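Local structure of translation initiation factor 4E (Ascaris suum, 3M94) at residues 78-83 and 128-133; 55-60 and 118-123. The protein probably binds the 5' cap of messenger RNA in translation initiation, and is seen here with a trimethylguanosine cap analogue. All blocks are in the same frame, centred on the assembly; numbering follows the deposited sequence.

Interaction 1 of 2, residues 78-83 and 128-133; sequences RWLVVV and KVSLWT. With M7M (N,N,7-trimethylguanosine 5'-(trihydrogen diphosphate)), chain C.
R78 and W132 face each other at one end of a pair of adjacent strands in the curved antiparallel eIF4E sheet, and L80, S130 and K128 continue the same face, the one turned to the bound cap analogue. Four backbone hydrogen bonds join the strands, exchanged reciprocally by W79 with L131 and by V81 with V129; V81 N to V129 O is 2.8 Å. Between them, S130 CA approaches W79 O at 3.1 Å in a CA-H...O contact.

The polar side-chain contacts of R78, K128 and W132 lie on the cap side. A water accepts from both R78 NH1 (3.0 Å) and W132 NE1 (2.9 Å), lying in the plane of the indole at its edge, while R78 NH2 forms a salt bridge with E164. The K128 chain, extended at first, turns at its third torsion (-74°), which brings NZ to the terminal phosphate oxygen OAY of the ligand at 2.9 Å, with a weaker bond to the bridging OBD.

L80 CD1 is a methyl set among R78, whose guanidinium it overlies near the rim, S130 OG (3.3 Å) and K128 CB (3.7 Å). Apolar pairs form on the other face, V81 CB to V129 CB at 4.4 Å.

Two helices cover that face: V81, V129 and L131 touch helix 88-104, while W79 and L131 pack on helix 139-153, where W79 NE1 bonds N142 O. Strand 161-165 flanks 78-83, and strand 115-121 flanks 128-133.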
ATOM      1  N   ARG A  78      -7.091   2.985  -6.638  1.00 22.81           N
ATOM      2  CA  ARG A  78      -5.748   2.974  -6.111  1.00 22.76           C
ATOM      3  C   ARG A  78      -4.873   4.054  -6.722  1.00 22.54           C
ATOM      4  O   ARG A  78      -4.993   4.377  -7.910  1.00 22.40           O
ATOM      5  CB  ARG A  78      -5.099   1.605  -6.345  1.00 22.76           C
ATOM      6  CG  ARG A  78      -4.758   1.351  -7.799  1.00 23.07           C
ATOM      7  CD  ARG A  78      -4.132   0.000  -8.013  1.00 24.50           C
ATOM      8  NE  ARG A  78      -3.689  -0.114  -9.398  1.00 25.64           N
ATOM      9  CZ  ARG A  78      -3.155  -1.203  -9.933  1.00 26.36           C
ATOM     10  NH1 ARG A  78      -2.998  -2.297  -9.209  1.00 26.44           N
ATOM     11  NH2 ARG A  78      -2.787  -1.202 -11.208  1.00 27.58           N
ATOM     12  N   TRP A  79      -4.004   4.623  -5.895  1.00 22.35           N
ATOM     13  CA  TRP A  79      -2.856   5.365  -6.403  1.00 22.00           C
ATOM     14  C   TRP A  79      -1.801   4.326  -6.773  1.00 22.27           C
ATOM     15  O   TRP A  79      -1.475   3.463  -5.950  1.00 21.87           O
ATOM     16  CB  TRP A  79      -2.313   6.302  -5.335  1.00 21.73           C
ATOM     17  CG  TRP A  79      -3.079   7.583  -5.275  1.00 21.01           C
ATOM     18  CD1 TRP A  79      -3.990   7.948  -4.336  1.00 19.38           C
ATOM     19  CD2 TRP A  79      -3.026   8.649  -6.227  1.00 20.14           C
ATOM     20  NE1 TRP A  79      -4.498   9.191  -4.629  1.00 20.27           N
ATOM     21  CE2 TRP A  79      -3.926   9.639  -5.795  1.00 19.99           C
ATOM     22  CE3 TRP A  79      -2.293   8.869  -7.405  1.00 18.14           C
ATOM     23  CZ2 TRP A  79      -4.112  10.829  -6.493  1.00 17.58           C
ATOM     24  CZ3 TRP A  79      -2.483  10.050  -8.095  1.00 15.91           C
ATOM     25  CH2 TRP A  79      -3.381  11.013  -7.637  1.00 17.21           C
ATOM     26  N   LEU A  80      -1.295   4.402  -8.005  1.00 21.76           N
ATOM     27  CA  LEU A  80      -0.305   3.455  -8.506  1.00 21.85           C
ATOM     28  C   LEU A  80       1.059   4.118  -8.684  1.00 22.03           C
ATOM     29  O   LEU A  80       1.168   5.174  -9.313  1.00 21.10           O
ATOM     30  CB  LEU A  80      -0.773   2.845  -9.836  1.00 21.51           C
ATOM     31  CG  LEU A  80       0.190   1.928 -10.600  1.00 23.20           C
ATOM     32  CD1 LEU A  80       0.441   0.611  -9.853  1.00 21.25           C
ATOM     33  CD2 LEU A  80      -0.332   1.645 -12.031  1.00 24.02           C
ATOM     34  N   VAL A  81       2.087   3.500  -8.105  1.00 22.51           N
ATOM     35  CA  VAL A  81       3.471   3.941  -8.288  1.00 23.22           C
ATOM     36  C   VAL A  81       4.209   2.796  -8.998  1.00 24.09           C
ATOM     37  O   VAL A  81       4.341   1.709  -8.435  1.00 24.09           O
ATOM     38  CB  VAL A  81       4.194   4.182  -6.938  1.00 23.24           C
ATOM     39  CG1 VAL A  81       5.555   4.828  -7.163  1.00 23.32           C
ATOM     40  CG2 VAL A  81       3.343   5.014  -5.966  1.00 22.62           C
ATOM     41  N   VAL A  82       4.650   3.021 -10.233  1.00 24.80           N
ATOM     42  CA  VAL A  82       5.515   2.048 -10.914  1.00 25.71           C
ATOM     43  C   VAL A  82       6.965   2.269 -10.493  1.00 25.94           C
ATOM     44  O   VAL A  82       7.421   3.402 -10.363  1.00 26.15           O
ATOM     45  CB  VAL A  82       5.354   2.044 -12.475  1.00 25.96           C
ATOM     46  CG1 VAL A  82       3.937   1.595 -12.862  1.00 25.66           C
ATOM     47  CG2 VAL A  82       5.691   3.413 -13.096  1.00 26.72           C
ATOM     48  N   VAL A  83       7.674   1.175 -10.244  1.00 26.07           N
ATOM     49  CA  VAL A  83       9.077   1.239  -9.847  1.00 25.98           C
ATOM     50  C   VAL A  83       9.888   0.723 -11.041  1.00 26.50           C
ATOM     51  O   VAL A  83       9.713  -0.425 -11.463  1.00 26.20           O
ATOM     52  CB  VAL A  83       9.306   0.408  -8.549  1.00 26.23           C
ATOM     53  CG1 VAL A  83      10.733   0.498  -8.061  1.00 25.93           C
ATOM     54  CG2 VAL A  83       8.361   0.873  -7.461  1.00 24.93           C
ATOM     55  N   LYS A 128       5.308  -2.655  -8.584  1.00 21.88           N
ATOM     56  CA  LYS A 128       4.273  -1.660  -8.344  1.00 21.91           C
ATOM     57  C   LYS A 128       3.968  -1.554  -6.843  1.00 22.04           C
ATOM     58  O   LYS A 128       3.762  -2.570  -6.168  1.00 21.97           O
ATOM     59  CB  LYS A 128       2.996  -2.028  -9.105  1.00 22.10           C
ATOM     60  CG  LYS A 128       3.156  -1.994 -10.643  1.00 23.57           C
ATOM     61  CD  LYS A 128       1.924  -2.477 -11.391  1.00 26.23           C
ATOM     62  CE  LYS A 128       1.749  -3.980 -11.307  1.00 27.02           C
ATOM     63  NZ  LYS A 128       0.764  -4.429 -12.333  1.00 29.29           N
ATOM     64  N   VAL A 129       3.978  -0.324  -6.331  1.00 21.58           N
ATOM     65  CA  VAL A 129       3.515  -0.013  -4.974  1.00 21.38           C
ATOM     66  C   VAL A 129       2.235   0.802  -5.140  1.00 21.06           C
ATOM     67  O   VAL A 129       2.241   1.801  -5.855  1.00 21.78           O
ATOM     68  CB  VAL A 129       4.586   0.775  -4.182  1.00 21.57           C
ATOM     69  CG1 VAL A 129       4.060   1.218  -2.805  1.00 21.66           C
ATOM     70  CG2 VAL A 129       5.865  -0.040  -4.025  1.00 21.17           C
ATOM     71  N   SER A 130       1.147   0.367  -4.505  1.00 20.06           N
ATOM     72  CA  SER A 130      -0.156   1.014  -4.644  1.00 20.12           C
ATOM     73  C   SER A 130      -0.805   1.323  -3.294  1.00 19.58           C
ATOM     74  O   SER A 130      -0.579   0.610  -2.314  1.00 18.81           O
ATOM     75  CB  SER A 130      -1.111   0.126  -5.425  1.00 19.58           C
ATOM     76  OG  SER A 130      -0.716   0.049  -6.768  1.00 22.49           O
ATOM     77  N   LEU A 131      -1.639   2.357  -3.268  1.00 19.30           N
ATOM     78  CA  LEU A 131      -2.422   2.675  -2.065  1.00 20.39           C
ATOM     79  C   LEU A 131      -3.892   2.637  -2.455  1.00 20.18           C
ATOM     80  O   LEU A 131      -4.323   3.422  -3.289  1.00 20.60           O
ATOM     81  CB  LEU A 131      -2.021   4.038  -1.479  1.00 19.84           C
ATOM     82  CG  LEU A 131      -2.759   4.563  -0.227  1.00 21.64           C
ATOM     83  CD1 LEU A 131      -2.640   3.609   0.956  1.00 22.22           C
ATOM     84  CD2 LEU A 131      -2.231   5.948   0.169  1.00 20.51           C
ATOM     85  N   TRP A 132      -4.643   1.727  -1.838  1.00 20.03           N
ATOM     86  CA  TRP A 132      -6.069   1.519  -2.130  1.00 19.92           C
ATOM     87  C   TRP A 132      -6.966   2.380  -1.238  1.00 20.17           C
ATOM     88  O   TRP A 132      -6.796   2.392  -0.014  1.00 18.96           O
ATOM     89  CB  TRP A 132      -6.463   0.048  -1.924  1.00 19.99           C
ATOM     90  CG  TRP A 132      -5.922  -0.930  -2.936  1.00 19.36           C
ATOM     91  CD1 TRP A 132      -4.779  -0.813  -3.673  1.00 18.76           C
ATOM     92  CD2 TRP A 132      -6.489  -2.200  -3.277  1.00 19.29           C
ATOM     93  NE1 TRP A 132      -4.612  -1.914  -4.468  1.00 19.12           N
ATOM     94  CE2 TRP A 132      -5.646  -2.785  -4.248  1.00 19.28           C
ATOM     95  CE3 TRP A 132      -7.641  -2.884  -2.879  1.00 19.48           C
ATOM     96  CZ2 TRP A 132      -5.908  -4.033  -4.815  1.00 19.66           C
ATOM     97  CZ3 TRP A 132      -7.904  -4.133  -3.440  1.00 21.26           C
ATOM     98  CH2 TRP A 132      -7.038  -4.693  -4.398  1.00 21.23           C
ATOM     99  N   THR A 133      -7.920   3.079  -1.869  1.00 20.20           N
ATOM    100  CA  THR A 133      -8.903   3.906  -1.167  1.00 20.67           C
ATOM    101  C   THR A 133     -10.326   3.402  -1.460  1.00 21.00           C
ATOM    102  O   THR A 133     -10.542   2.693  -2.447  1.00 20.08           O
ATOM    103  CB  THR A 133      -8.778   5.402  -1.544  1.00 20.62           C
ATOM    104  OG1 THR A 133      -9.179   5.591  -2.910  1.00 21.13           O
ATOM    105  CG2 THR A 133      -7.341   5.868  -1.376  1.00 20.98           C
TER
HETATM  106  OAX M7M C   1      -0.710  -8.003 -14.236  1.00 95.53           O
HETATM  107  OAY M7M C   1       1.245  -7.261 -12.925  1.00 96.02           O
HETATM  108  PAZ M7M C   1      -0.019  -8.035 -12.788  1.00 96.02           P
HETATM  109  OBA M7M C   1       0.041  -9.448 -12.318  1.00 95.86           O
HETATM  110  OBB M7M C   1      -8.946  -9.076  -6.259  1.00 88.92           O
HETATM  111  CBC M7M C   1      -6.394  -8.187  -6.773  1.00 88.85           C
HETATM  112  OBD M7M C   1      -1.008  -7.240 -11.809  1.00 94.84           O
HETATM  113  NBE M7M C   1      -9.677 -10.905  -7.318  1.00 89.59           N
HETATM  114  CBF M7M C   1      -8.741 -10.000  -7.059  1.00 89.36           C
HETATM  115  CBG M7M C   1      -7.562 -10.138  -7.731  1.00 89.17           C
HETATM  116  NBH M7M C   1      -6.515  -9.367  -7.638  1.00 88.98           N
HETATM  117  CBI M7M C   1      -5.605  -9.865  -8.457  1.00 89.06           C
HETATM  118  OBJ M7M C   1      -0.365  -8.185  -9.591  1.00 92.92           O
HETATM  119  PBK M7M C   1      -1.525  -7.796 -10.396  1.00 93.19           P
HETATM  120  OBL M7M C   1      -2.549  -6.851  -9.890  1.00 92.35           O
HETATM  121  CBM M7M C   1      -9.436 -11.882  -8.188  1.00 89.60           C
HETATM  122  NBN M7M C   1      -8.284 -12.021  -8.846  1.00 89.15           N
HETATM  123  CBO M7M C   1      -7.323 -11.133  -8.615  1.00 89.09           C
HETATM  124  NBP M7M C   1      -6.100 -10.945  -9.044  1.00 89.37           N
HETATM  125  CBQ M7M C   1      -5.399 -11.776 -10.020  1.00 90.31           C
HETATM  126  OBR M7M C   1      -4.086 -11.302 -10.250  1.00 90.49           O
HETATM  127  CBS M7M C   1      -3.979 -10.601 -11.477  1.00 91.15           C
HETATM  128  CBT M7M C   1      -3.558  -9.174 -11.208  1.00 91.62           C
HETATM  129  OBU M7M C   1      -2.199  -9.155 -10.848  1.00 92.80           O
HETATM  130  NBV M7M C   1     -10.424 -12.737  -8.386  1.00 90.08           N
HETATM  131  CBW M7M C   1     -10.252 -13.827  -9.308  1.00 90.33           C
HETATM  132  CBX M7M C   1      -6.141 -11.626 -11.312  1.00 90.88           C
HETATM  133  CBY M7M C   1      -5.380 -10.534 -12.011  1.00 91.33           C
HETATM  134  CBZ M7M C   1     -11.660 -12.552  -7.665  1.00 90.17           C
HETATM  135  OCA M7M C   1      -6.018 -12.865 -11.986  1.00 90.86           O
HETATM  136  OCB M7M C   1      -5.362 -10.702 -13.419  1.00 92.18           O
HETATM  137  O   HOH W   1      -2.560  -2.821  -6.324  1.00 24.85           O

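Interaction 2 of 2, residues 55-60 and 118-123; sequences SDYYLF and AVVNVR. With M7M (N,N,7-trimethylguanosine 5'-(trihydrogen diphosphate)), chain C.
A118, V120 and V119, set against L59, Y57 and Y58, have the largest areas buried by this antiparallel pairing in the curved eIF4E sheet. A118 pairs with L59 through two backbone bonds, A118 N to L59 O measuring 2.8 Å. V120 pairs likewise with Y57; its CG1, set between the backbone N and carbonyl carbon (chi1 53°), meets Y57 CB at 3.6 Å, near the plane of the tyrosine ring. A118 and V120 both touch W96 of helix 88-104.

V119 points to the cap-binding side. Its side chain runs alongside Y58, with CG2 3.5 Å from Y58 CD1, and the same methyl lies in plane at the edge of the F60 ring.

Farther along this face, D56 OD1 accepts from R123 NH1, nearly in the guanidinium plane, as part of a salt bridge. N121 ND2 reaches the same oxygen from above the carboxylate plane, in a nearly straight bond (175°), and N121 CB lies over one face of the R123 guanidinium, offset toward its rim. S55 O receives V122 N nearly along its C=O axis, but R123 NH1 from above the carbonyl plane, in a bent bond (136°). Thus anchored, R123 directs NE to the phosphate oxygen OBA of the cap analogue, 3.2 Å away.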
ATOM      1  N   SER A  55       4.976 -12.559  -6.615  1.00 21.73           N
ATOM      2  CA  SER A  55       4.577 -12.445  -5.207  1.00 22.29           C
ATOM      3  C   SER A  55       4.148 -11.029  -4.843  1.00 22.10           C
ATOM      4  O   SER A  55       4.615 -10.070  -5.468  1.00 22.55           O
ATOM      5  CB  SER A  55       5.712 -12.876  -4.281  1.00 21.70           C
ATOM      6  OG  SER A  55       5.962 -14.247  -4.437  1.00 23.60           O
ATOM      7  N   ASP A  56       3.278 -10.918  -3.830  1.00 22.09           N
ATOM      8  CA  ASP A  56       2.801  -9.623  -3.288  1.00 21.64           C
ATOM      9  C   ASP A  56       2.810  -9.596  -1.763  1.00 21.38           C
ATOM     10  O   ASP A  56       2.688 -10.636  -1.120  1.00 20.69           O
ATOM     11  CB  ASP A  56       1.336  -9.358  -3.642  1.00 22.03           C
ATOM     12  CG  ASP A  56       0.983  -9.671  -5.073  1.00 22.78           C
ATOM     13  OD1 ASP A  56       1.734  -9.322  -6.008  1.00 23.26           O
ATOM     14  OD2 ASP A  56      -0.103 -10.241  -5.245  1.00 26.50           O
ATOM     15  N   TYR A  57       2.899  -8.389  -1.203  1.00 20.66           N
ATOM     16  CA  TYR A  57       2.513  -8.138   0.187  1.00 20.66           C
ATOM     17  C   TYR A  57       1.321  -7.196   0.172  1.00 20.82           C
ATOM     18  O   TYR A  57       1.210  -6.358  -0.730  1.00 20.91           O
ATOM     19  CB  TYR A  57       3.640  -7.474   0.972  1.00 20.53           C
ATOM     20  CG  TYR A  57       4.763  -8.365   1.483  1.00 19.94           C
ATOM     21  CD1 TYR A  57       6.096  -7.993   1.311  1.00 20.64           C
ATOM     22  CD2 TYR A  57       4.500  -9.526   2.190  1.00 20.62           C
ATOM     23  CE1 TYR A  57       7.144  -8.777   1.809  1.00 17.93           C
ATOM     24  CE2 TYR A  57       5.533 -10.318   2.698  1.00 20.66           C
ATOM     25  CZ  TYR A  57       6.848  -9.938   2.491  1.00 20.11           C
ATOM     26  OH  TYR A  57       7.863 -10.707   2.998  1.00 20.00           O
ATOM     27  N   TYR A  58       0.435  -7.335   1.162  1.00 21.12           N
ATOM     28  CA  TYR A  58      -0.689  -6.415   1.358  1.00 21.43           C
ATOM     29  C   TYR A  58      -0.719  -6.020   2.827  1.00 21.32           C
ATOM     30  O   TYR A  58      -0.514  -6.857   3.697  1.00 20.17           O
ATOM     31  CB  TYR A  58      -2.039  -7.055   1.003  1.00 21.47           C
ATOM     32  CG  TYR A  58      -2.114  -7.711  -0.370  1.00 22.99           C
ATOM     33  CD1 TYR A  58      -2.718  -7.064  -1.444  1.00 23.69           C
ATOM     34  CD2 TYR A  58      -1.614  -8.995  -0.578  1.00 23.89           C
ATOM     35  CE1 TYR A  58      -2.801  -7.664  -2.710  1.00 25.25           C
ATOM     36  CE2 TYR A  58      -1.685  -9.602  -1.840  1.00 25.59           C
ATOM     37  CZ  TYR A  58      -2.280  -8.932  -2.893  1.00 24.57           C
ATOM     38  OH  TYR A  58      -2.348  -9.535  -4.118  1.00 27.79           O
ATOM     39  N   LEU A  59      -0.968  -4.738   3.092  1.00 20.67           N
ATOM     40  CA  LEU A  59      -1.235  -4.302   4.450  1.00 20.45           C
ATOM     41  C   LEU A  59      -2.573  -3.591   4.464  1.00 20.52           C
ATOM     42  O   LEU A  59      -2.675  -2.459   3.971  1.00 20.06           O
ATOM     43  CB  LEU A  59      -0.143  -3.385   5.015  1.00 19.90           C
ATOM     44  CG  LEU A  59      -0.303  -3.277   6.554  1.00 20.68           C
ATOM     45  CD1 LEU A  59       0.356  -4.479   7.277  1.00 20.76           C
ATOM     46  CD2 LEU A  59       0.235  -1.966   7.100  1.00 20.36           C
ATOM     47  N   PHE A  60      -3.593  -4.262   5.012  1.00 19.77           N
ATOM     48  CA  PHE A  60      -4.951  -3.730   4.996  1.00 19.02           C
ATOM     49  C   PHE A  60      -5.534  -3.648   6.392  1.00 19.40           C
ATOM     50  O   PHE A  60      -5.152  -4.431   7.291  1.00 17.61           O
ATOM     51  CB  PHE A  60      -5.862  -4.565   4.088  1.00 19.22           C
ATOM     52  CG  PHE A  60      -5.749  -4.199   2.607  1.00 21.02           C
ATOM     53  CD1 PHE A  60      -4.537  -4.359   1.923  1.00 21.30           C
ATOM     54  CD2 PHE A  60      -6.836  -3.664   1.921  1.00 18.66           C
ATOM     55  CE1 PHE A  60      -4.410  -3.997   0.597  1.00 19.40           C
ATOM     56  CE2 PHE A  60      -6.722  -3.319   0.578  1.00 18.30           C
ATOM     57  CZ  PHE A  60      -5.504  -3.476  -0.079  1.00 19.64           C
ATOM     58  N   ALA A 118      -2.369  -0.932   1.626  1.00 17.13           N
ATOM     59  CA  ALA A 118      -1.284  -0.823   0.643  1.00 16.41           C
ATOM     60  C   ALA A 118      -0.937  -2.165   0.002  1.00 16.41           C
ATOM     61  O   ALA A 118      -1.118  -3.225   0.615  1.00 16.01           O
ATOM     62  CB  ALA A 118      -0.055  -0.253   1.301  1.00 16.02           C
ATOM     63  N   VAL A 119      -0.388  -2.105  -1.212  1.00 16.07           N
ATOM     64  CA  VAL A 119      -0.010  -3.305  -1.948  1.00 16.25           C
ATOM     65  C   VAL A 119       1.332  -3.116  -2.645  1.00 16.19           C
ATOM     66  O   VAL A 119       1.558  -2.102  -3.330  1.00 14.71           O
ATOM     67  CB  VAL A 119      -1.047  -3.638  -3.054  1.00 16.04           C
ATOM     68  CG1 VAL A 119      -0.686  -4.955  -3.790  1.00 17.35           C
ATOM     69  CG2 VAL A 119      -2.450  -3.699  -2.485  1.00 16.74           C
ATOM     70  N   VAL A 120       2.217  -4.098  -2.485  1.00 15.99           N
ATOM     71  CA  VAL A 120       3.368  -4.181  -3.355  1.00 15.77           C
ATOM     72  C   VAL A 120       3.289  -5.452  -4.205  1.00 16.57           C
ATOM     73  O   VAL A 120       3.149  -6.558  -3.670  1.00 15.81           O
ATOM     74  CB  VAL A 120       4.719  -4.036  -2.597  1.00 15.95           C
ATOM     75  CG1 VAL A 120       4.831  -5.026  -1.433  1.00 16.04           C
ATOM     76  CG2 VAL A 120       5.920  -4.177  -3.575  1.00 15.14           C
ATOM     77  N   ASN A 121       3.346  -5.274  -5.527  1.00 16.69           N
ATOM     78  CA  ASN A 121       3.419  -6.385  -6.473  1.00 17.81           C
ATOM     79  C   ASN A 121       4.849  -6.460  -6.987  1.00 18.02           C
ATOM     80  O   ASN A 121       5.362  -5.481  -7.530  1.00 17.82           O
ATOM     81  CB  ASN A 121       2.455  -6.174  -7.655  1.00 17.92           C
ATOM     82  CG  ASN A 121       1.035  -5.844  -7.201  1.00 19.64           C
ATOM     83  OD1 ASN A 121       0.551  -4.738  -7.426  1.00 21.22           O
ATOM     84  ND2 ASN A 121       0.366  -6.804  -6.553  1.00 19.62           N
ATOM     85  N   VAL A 122       5.501  -7.604  -6.791  1.00 18.53           N
ATOM     86  CA  VAL A 122       6.853  -7.801  -7.291  1.00 18.90           C
ATOM     87  C   VAL A 122       6.734  -8.532  -8.621  1.00 20.33           C
ATOM     88  O   VAL A 122       6.206  -9.659  -8.670  1.00 19.66           O
ATOM     89  CB  VAL A 122       7.738  -8.584  -6.290  1.00 18.59           C
ATOM     90  CG1 VAL A 122       9.010  -9.082  -6.945  1.00 19.05           C
ATOM     91  CG2 VAL A 122       8.082  -7.729  -5.096  1.00 19.05           C
ATOM     92  N   ARG A 123       7.216  -7.890  -9.692  1.00 21.32           N
ATOM     93  CA  ARG A 123       7.077  -8.422 -11.045  1.00 22.88           C
ATOM     94  C   ARG A 123       8.387  -8.330 -11.868  1.00 23.96           C
ATOM     95  O   ARG A 123       9.278  -7.528 -11.555  1.00 24.74           O
ATOM     96  CB  ARG A 123       5.928  -7.703 -11.787  1.00 23.06           C
ATOM     97  CG  ARG A 123       4.532  -7.778 -11.132  1.00 22.68           C
ATOM     98  CD  ARG A 123       3.956  -9.203 -11.128  1.00 21.90           C
ATOM     99  NE  ARG A 123       2.652  -9.299 -10.454  1.00 22.05           N
ATOM    100  CZ  ARG A 123       2.460  -9.476  -9.141  1.00 21.68           C
ATOM    101  NH1 ARG A 123       3.485  -9.576  -8.296  1.00 20.02           N
ATOM    102  NH2 ARG A 123       1.225  -9.557  -8.663  1.00 21.49           N
TER
HETATM  103  OAX M7M C   1      -0.710  -8.003 -14.236  1.00 95.53           O
HETATM  104  OAY M7M C   1       1.245  -7.261 -12.925  1.00 96.02           O
HETATM  105  PAZ M7M C   1      -0.019  -8.035 -12.788  1.00 96.02           P
HETATM  106  OBA M7M C   1       0.041  -9.448 -12.318  1.00 95.86           O
HETATM  107  OBB M7M C   1      -8.946  -9.076  -6.259  1.00 88.92           O
HETATM  108  CBC M7M C   1      -6.394  -8.187  -6.773  1.00 88.85           C
HETATM  109  OBD M7M C   1      -1.008  -7.240 -11.809  1.00 94.84           O
HETATM  110  NBE M7M C   1      -9.677 -10.905  -7.318  1.00 89.59           N
HETATM  111  CBF M7M C   1      -8.741 -10.000  -7.059  1.00 89.36           C
HETATM  112  CBG M7M C   1      -7.562 -10.138  -7.731  1.00 89.17           C
HETATM  113  NBH M7M C   1      -6.515  -9.367  -7.638  1.00 88.98           N
HETATM  114  CBI M7M C   1      -5.605  -9.865  -8.457  1.00 89.06           C
HETATM  115  OBJ M7M C   1      -0.365  -8.185  -9.591  1.00 92.92           O
HETATM  116  PBK M7M C   1      -1.525  -7.796 -10.396  1.00 93.19           P
HETATM  117  OBL M7M C   1      -2.549  -6.851  -9.890  1.00 92.35           O
HETATM  118  CBM M7M C   1      -9.436 -11.882  -8.188  1.00 89.60           C
HETATM  119  NBN M7M C   1      -8.284 -12.021  -8.846  1.00 89.15           N
HETATM  120  CBO M7M C   1      -7.323 -11.133  -8.615  1.00 89.09           C
HETATM  121  NBP M7M C   1      -6.100 -10.945  -9.044  1.00 89.37           N
HETATM  122  CBQ M7M C   1      -5.399 -11.776 -10.020  1.00 90.31           C
HETATM  123  OBR M7M C   1      -4.086 -11.302 -10.250  1.00 90.49           O
HETATM  124  CBS M7M C   1      -3.979 -10.601 -11.477  1.00 91.15           C
HETATM  125  CBT M7M C   1      -3.558  -9.174 -11.208  1.00 91.62           C
HETATM  126  OBU M7M C   1      -2.199  -9.155 -10.848  1.00 92.80           O
HETATM  127  NBV M7M C   1     -10.424 -12.737  -8.386  1.00 90.08           N
HETATM  128  CBW M7M C   1     -10.252 -13.827  -9.308  1.00 90.33           C
HETATM  129  CBX M7M C   1      -6.141 -11.626 -11.312  1.00 90.88           C
HETATM  130  CBY M7M C   1      -5.380 -10.534 -12.011  1.00 91.33           C
HETATM  131  CBZ M7M C   1     -11.660 -12.552  -7.665  1.00 90.17           C
HETATM  132  OCA M7M C   1      -6.018 -12.865 -11.986  1.00 90.86           O
HETATM  133  OCB M7M C   1      -5.362 -10.702 -13.419  1.00 92.18           O

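How the interactions relate
Interactions 1 and 2 lie side by side in one antiparallel sheet, their centres about 10 Å apart, and are joined through neighbouring strands 115-121 and 127-133. Backbone atoms approach at 2.8 Å both from S130 N to V119 O and from K128 O to N121 N, each a probable hydrogen bond. W132 also bridges them by packing: its NE1 is 3.4 Å from V119 CG2 and its CE3 is 3.6 Å from F60 CZ. Both contacts serve the same ligand, with K128 of interaction 1 and R123 of interaction 2 each binding a terminal phosphate oxygen, consistent with a shared basic site for the cap's phosphates. W68 supplies a further hydrogen bond through its backbone N.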